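PDB 5HMA: probable membrane transporter protein MamO from Magnetospirillum magneticum, which promotes magnetite formation through an inactive protease-like domain that binds transition metals, is needed for MamE protease activation, and is probably not itself a protease. Local coordinates for residues L152-A155 / Q156-V160; T94-P97 / G98-V101; G105-M108 / A109-L113. All coordinates share one frame; numbering follows the deposited sequence.

Contact 1 (L152-A155 / Q156-V160); sequences LVNA and QGDLV
The tight beta hairpin joining strands 151-153 and 159-167 reverses between N154 and D158, where N154 N donates to D158 O at 3.2 Å, in the carbonyl plane. Within that pair a type I turn runs from N154 to G157, closed by G157 N on N154 O at 3.0 Å. The N154 side chain folds back over the loop: CG sits between the backbone N and the carbonyl carbon (chi1 62°), and this brings OD1 to two peptide N-H groups. Q156 N reaches OD1 of N154 at 2.9 Å, an Asx turn, and D158 N reaches the same atom at 3.0 Å. Both donors stand off the amide plane, on opposite faces, so neither lies on a lone pair. The other branch, N154 ND2, makes a weak bond to D158 OD2 at 3.3 Å, the amide and carboxylate planes lying 59° apart. Nearer the strands, V160 N donates almost straight (172°) to L152 O at 2.8 Å, while L152 CD2 packs against V160 CG2. V153 and L159 form the non-hydrogen-bonded pair between these rungs. At G157 a CB would collide with the carbonyl O of Q156, evidence that its backbone twist depends on glycine. The pattern is that of a type I turn plus G1 beta bulge, here reversing the chain in the second beta barrel of this chymotrypsin-like domain.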
loop_
_atom_site.group_PDB
_atom_site.type_symbol
_atom_site.label_atom_id
_atom_site.label_comp_id
_atom_site.label_asym_id
_atom_site.label_seq_id
_atom_site.Cartn_x
_atom_site.Cartn_y
_atom_site.Cartn_z
ATOM N N LEU A 152 2.417 0.473 5.693
ATOM C CA LEU A 152 2.705 0.754 7.094
ATOM C C LEU A 152 4.125 0.265 7.392
ATOM O O LEU A 152 4.500 -0.838 6.973
ATOM C CB LEU A 152 1.701 0.052 8.007
ATOM C CG LEU A 152 1.677 0.592 9.442
ATOM C CD1 LEU A 152 1.067 2.002 9.449
ATOM C CD2 LEU A 152 0.901 -0.339 10.360
ATOM N N VAL A 153 4.924 1.065 8.094
ATOM C CA VAL A 153 6.275 0.623 8.438
ATOM C C VAL A 153 6.523 0.845 9.900
ATOM O O VAL A 153 5.856 1.669 10.531
ATOM C CB VAL A 153 7.380 1.335 7.616
ATOM C CG1 VAL A 153 7.136 1.181 6.104
ATOM C CG2 VAL A 153 7.497 2.798 8.023
ATOM N N ASN A 154 7.494 0.111 10.439
ATOM C CA ASN A 154 7.908 0.345 11.810
ATOM C C ASN A 154 8.977 1.434 11.789
ATOM O O ASN A 154 9.276 2.010 10.731
ATOM C CB ASN A 154 8.386 -0.952 12.496
ATOM C CG ASN A 154 9.623 -1.587 11.841
ATOM O OD1 ASN A 154 10.323 -0.968 11.043
ATOM N ND2 ASN A 154 9.901 -2.844 12.214
ATOM N N ALA A 155 9.553 1.714 12.946
ATOM C CA ALA A 155 10.506 2.800 13.055
ATOM C C ALA A 155 11.819 2.486 12.329
ATOM O O ALA A 155 12.626 3.378 12.067
ATOM C CB ALA A 155 10.762 3.109 14.527
ATOM N N GLN A 156 12.047 1.219 12.005
ATOM C CA GLN A 156 13.263 0.868 11.270
ATOM C C GLN A 156 13.029 0.910 9.755
ATOM O O GLN A 156 13.946 0.690 8.981
ATOM C CB GLN A 156 13.778 -0.519 11.687
ATOM C CG GLN A 156 14.531 -0.548 13.021
ATOM C CD GLN A 156 13.610 -0.368 14.223
ATOM O OE1 GLN A 156 12.611 -1.084 14.374
ATOM N NE2 GLN A 156 13.941 0.596 15.084
ATOM N N GLY A 157 11.803 1.187 9.330
ATOM C CA GLY A 157 11.511 1.229 7.905
ATOM C C GLY A 157 11.118 -0.114 7.317
ATOM O O GLY A 157 10.908 -0.223 6.115
ATOM N N ASP A 158 11.024 -1.143 8.157
ATOM C CA ASP A 158 10.556 -2.451 7.695
ATOM C C ASP A 158 9.080 -2.399 7.318
ATOM O O ASP A 158 8.268 -1.768 8.007
ATOM C CB ASP A 158 10.768 -3.511 8.770
ATOM C CG ASP A 158 12.217 -3.613 9.209
ATOM O OD1 ASP A 158 13.100 -3.372 8.362
ATOM O OD2 ASP A 158 12.466 -3.930 10.396
ATOM N N LEU A 159 8.728 -3.058 6.222
ATOM C CA LEU A 159 7.328 -3.158 5.820
ATOM C C LEU A 159 6.569 -3.972 6.868
ATOM O O LEU A 159 6.973 -5.090 7.180
ATOM C CB LEU A 159 7.209 -3.815 4.447
ATOM C CG LEU A 159 5.792 -3.943 3.882
ATOM C CD1 LEU A 159 5.189 -2.566 3.671
ATOM C CD2 LEU A 159 5.818 -4.696 2.571
ATOM N N VAL A 160 5.488 -3.433 7.433
ATOM C CA VAL A 160 4.714 -4.253 8.366
ATOM C C VAL A 160 3.311 -4.500 7.835
ATOM O O VAL A 160 2.606 -5.388 8.320
ATOM C CB VAL A 160 4.673 -3.646 9.792
ATOM C CG1 VAL A 160 6.088 -3.571 10.362
ATOM C CG2 VAL A 160 4.020 -2.286 9.810
#

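Contact 2 (T94-P97 / G98-V101); sequences TVVP and GQQV
V96 and Q99 grip each other twice. V96 N donates to Q99 OE1 at 3.2 Å, with 156° at the hydrogen and the donor somewhat tilted from the amide plane, and Q99 N returns a bond to V96 O at 3.1 Å. The first of these needs a long reach: Q99 CG is anti to the backbone N (chi1 171°) and the chain stays extended beyond it, laying the amide back along the segment before the turn. There it crosses the V95 side chain at about a right angle, V95 CG1 touching Q99 CD at 3.7 Å, while V96 CG2 also approaches OE1.

Two waters, together with the V96 N bond, hold the amide in one rotation. Water 1 donates to Q99 OE1 at 2.8 Å and to T94 O at 3.2 Å; water 2 accepts from Q99 NE2 at 2.9 Å and donates to T94 O at 2.9 Å. OE1 thus accepts hydrogen bonds from V96 N and water 1, whereas NE2 donates one to water 2, an assignment that would not survive exchanging the oxygen and nitrogen.

Further out, V95 CG1 meets V101 CG1 at 4.0 Å, and both valines also pack on V119 of strand 112-121. G98 and Q99 are anchored to V119 by backbone hydrogen bonds, and the Q99 side chain touches N154. G98 has a positive phi of 106°, at which a CB would clash with P97 O. With P97 and G98 at its two central positions, V96 to Q99 is a classic proline-glycine type II beta turn, here delivering the chain into strand 100-106 of the protease-like domain.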
loop_
_atom_site.group_PDB
_atom_site.type_symbol
_atom_site.label_atom_id
_atom_site.label_comp_id
_atom_site.label_asym_id
_atom_site.label_seq_id
_atom_site.Cartn_x
_atom_site.Cartn_y
_atom_site.Cartn_z
ATOM N N THR A 94 6.362 -8.232 12.171
ATOM C CA THR A 94 5.098 -8.018 12.879
ATOM C C THR A 94 5.197 -6.804 13.820
ATOM O O THR A 94 6.297 -6.378 14.195
ATOM C CB THR A 94 4.686 -9.249 13.695
ATOM O OG1 THR A 94 5.700 -9.537 14.662
ATOM C CG2 THR A 94 4.493 -10.454 12.787
ATOM N N VAL A 95 4.046 -6.231 14.165
ATOM C CA VAL A 95 3.984 -5.174 15.174
ATOM C C VAL A 95 2.965 -5.569 16.228
ATOM O O VAL A 95 2.115 -6.423 15.973
ATOM C CB VAL A 95 3.628 -3.816 14.566
ATOM C CG1 VAL A 95 4.761 -3.312 13.668
ATOM C CG2 VAL A 95 2.281 -3.889 13.821
ATOM N N VAL A 96 3.067 -4.962 17.412
ATOM C CA VAL A 96 2.140 -5.218 18.514
ATOM C C VAL A 96 1.362 -3.941 18.873
ATOM O O VAL A 96 1.809 -2.843 18.565
ATOM C CB VAL A 96 2.889 -5.753 19.750
ATOM C CG1 VAL A 96 3.313 -7.195 19.538
ATOM C CG2 VAL A 96 4.077 -4.853 20.077
ATOM N N PRO A 97 0.195 -4.080 19.530
ATOM C CA PRO A 97 -0.496 -2.891 20.046
ATOM C C PRO A 97 0.411 -1.982 20.887
ATOM O O PRO A 97 1.062 -2.447 21.819
ATOM C CB PRO A 97 -1.606 -3.485 20.923
ATOM C CG PRO A 97 -1.872 -4.818 20.311
ATOM C CD PRO A 97 -0.527 -5.319 19.872
ATOM N N GLY A 98 0.448 -0.699 20.554
ATOM C CA GLY A 98 1.198 0.260 21.347
ATOM C C GLY A 98 2.464 0.673 20.628
ATOM O O GLY A 98 3.099 1.663 20.977
ATOM N N GLN A 99 2.821 -0.093 19.608
ATOM C CA GLN A 99 4.042 0.155 18.879
ATOM C C GLN A 99 3.830 1.297 17.900
ATOM O O GLN A 99 2.796 1.391 17.242
ATOM C CB GLN A 99 4.496 -1.116 18.154
ATOM C CG GLN A 99 5.649 -0.915 17.187
ATOM C CD GLN A 99 6.319 -2.220 16.813
ATOM O OE1 GLN A 99 5.839 -3.302 17.164
ATOM N NE2 GLN A 99 7.432 -2.128 16.095
ATOM N N GLN A 100 4.807 2.185 17.816
ATOM C CA GLN A 100 4.722 3.285 16.868
ATOM C C GLN A 100 4.888 2.782 15.449
ATOM O O GLN A 100 5.807 2.004 15.165
ATOM C CB GLN A 100 5.786 4.328 17.184
ATOM C CG GLN A 100 5.598 5.646 16.491
ATOM C CD GLN A 100 6.676 6.634 16.883
ATOM O OE1 GLN A 100 6.596 7.816 16.561
ATOM N NE2 GLN A 100 7.698 6.148 17.577
ATOM N N VAL A 101 4.004 3.219 14.558
ATOM C CA VAL A 101 4.118 2.876 13.138
ATOM C C VAL A 101 3.959 4.123 12.284
ATOM O O VAL A 101 3.580 5.186 12.773
ATOM C CB VAL A 101 3.090 1.805 12.730
ATOM C CG1 VAL A 101 3.467 0.467 13.356
ATOM C CG2 VAL A 101 1.685 2.216 13.177
HETATM O O HOH W 1 7.170 -5.779 17.258
HETATM O O HOH W 2 8.208 -4.258 14.279
#

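Contact 3 (G105-M108 / A109-L113); sequences GRNM and AGAPL
A109 N donates to N107 OD1 at 2.9 Å, an Asx turn at the start of the hairpin loop. N107 CG stands between its backbone N and carbonyl carbon (chi1 67°), which turns OD1 back over the loop. Next, G110 N closes the type I turn on N107 O, G110 forming the G1 bulge. Its own carbonyl O receives R106 NE at 2.9 Å in a nearly straight bond (172°); G110 O lies in the guanidinium plane, although NE stands above the carbonyl plane. A111 N then reaches N107 OD1 at 2.9 Å; it and A109 N both stand off the amide plane, on opposite faces. A111 O accepts N107 N at 2.8 Å, nearly along the C=O axis. P112 lays CB over one face of the R106 guanidinium, with its CD 3.4 Å from R106 NH2. L113 completes the ladder: its N donates to G105 O at 2.7 Å, and its O accepts from G105 N. A leucine in place of N107 would probably leave the amides of A109 and A111 without their shared acceptor and free the loop to shift. One neutral amide oxygen thus serves two loop N-H groups, and buried R106, whose NH1 also bonds V9 O, probably has its charge steadied by neutral carbonyls.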
loop_
_atom_site.group_PDB
_atom_site.type_symbol
_atom_site.label_atom_id
_atom_site.label_comp_id
_atom_site.label_asym_id
_atom_site.label_seq_id
_atom_site.Cartn_x
_atom_site.Cartn_y
_atom_site.Cartn_z
ATOM N N GLY A 105 2.019 7.394 1.941
ATOM C CA GLY A 105 1.219 7.373 0.722
ATOM C C GLY A 105 1.675 8.455 -0.245
ATOM O O GLY A 105 2.661 9.151 0.016
ATOM N N ARG A 106 0.972 8.590 -1.367
ATOM C CA ARG A 106 1.208 9.696 -2.286
ATOM C C ARG A 106 -0.141 10.269 -2.668
ATOM O O ARG A 106 -1.093 9.530 -2.946
ATOM C CB ARG A 106 2.001 9.260 -3.542
ATOM C CG ARG A 106 3.346 8.592 -3.232
ATOM C CD ARG A 106 4.396 8.812 -4.315
ATOM N NE ARG A 106 5.189 10.013 -4.080
ATOM C CZ ARG A 106 6.371 10.042 -3.467
ATOM N NH1 ARG A 106 6.924 8.933 -3.006
ATOM N NH2 ARG A 106 7.001 11.195 -3.311
ATOM N N ASN A 107 -0.223 11.590 -2.682
ATOM C CA ASN A 107 -1.487 12.224 -2.984
ATOM C C ASN A 107 -1.712 12.331 -4.504
ATOM O O ASN A 107 -0.924 11.832 -5.311
ATOM C CB ASN A 107 -1.567 13.596 -2.297
ATOM C CG ASN A 107 -0.572 14.605 -2.844
ATOM O OD1 ASN A 107 0.014 14.426 -3.911
ATOM N ND2 ASN A 107 -0.392 15.694 -2.109
ATOM N N MET A 108 -2.797 12.998 -4.872
ATOM C CA MET A 108 -3.252 13.082 -6.255
ATOM C C MET A 108 -2.276 13.866 -7.133
ATOM O O MET A 108 -2.366 13.815 -8.357
ATOM C CB MET A 108 -4.645 13.723 -6.289
ATOM C CG MET A 108 -5.402 13.572 -7.582
ATOM S SD MET A 108 -7.085 13.013 -7.270
ATOM C CE MET A 108 -7.611 14.167 -5.997
ATOM N N ALA A 109 -1.346 14.591 -6.510
ATOM C CA ALA A 109 -0.333 15.352 -7.248
ATOM C C ALA A 109 1.038 14.664 -7.235
ATOM O O ALA A 109 1.999 15.187 -7.795
ATOM C CB ALA A 109 -0.208 16.756 -6.685
ATOM N N GLY A 110 1.128 13.501 -6.595
ATOM C CA GLY A 110 2.385 12.775 -6.518
ATOM C C GLY A 110 3.252 13.096 -5.318
ATOM O O GLY A 110 4.339 12.528 -5.149
ATOM N N ALA A 111 2.781 14.013 -4.476
ATOM C CA ALA A 111 3.521 14.375 -3.276
ATOM C C ALA A 111 3.414 13.265 -2.243
ATOM O O ALA A 111 2.386 12.581 -2.158
ATOM C CB ALA A 111 3.010 15.696 -2.695
ATOM N N PRO A 112 4.483 13.077 -1.456
ATOM C CA PRO A 112 4.492 12.059 -0.401
ATOM C C PRO A 112 3.629 12.454 0.797
ATOM O O PRO A 112 3.560 13.625 1.158
ATOM C CB PRO A 112 5.969 11.979 -0.006
ATOM C CG PRO A 112 6.513 13.340 -0.326
ATOM C CD PRO A 112 5.768 13.795 -1.560
ATOM N N LEU A 113 2.963 11.473 1.388
ATOM C CA LEU A 113 2.203 11.668 2.616
ATOM C C LEU A 113 2.769 10.746 3.671
ATOM O O LEU A 113 3.011 9.571 3.404
ATOM C CB LEU A 113 0.725 11.342 2.411
ATOM C CG LEU A 113 -0.027 12.054 1.300
ATOM C CD1 LEU A 113 -1.360 11.357 1.038
ATOM C CD2 LEU A 113 -0.223 13.516 1.681
#

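In the fold
Following the chain from the N terminus, contact 2 comes first: it closes the turn that ends the long loop after strand 73-78 and starts strand 100-106. That strand runs on into contact 3, which closes the hairpin to strand 112-121, about 24 Å away between centres. Contact 1 comes last, closing the hairpin of strands 151-153 and 159-167. The three are in series; none nests or crosses. Strand 100-106 lies between 112-121 and 151-153 in one antiparallel sheet, and contacts 1 and 2 touch across it, L152 CG meeting V101 CB at 3.8 Å. Contacts 1 and 3 stay about 8 Å apart at their nearest atoms. Through R106, contact 3 also joins this sheet to strand 9-13 of the first barrel.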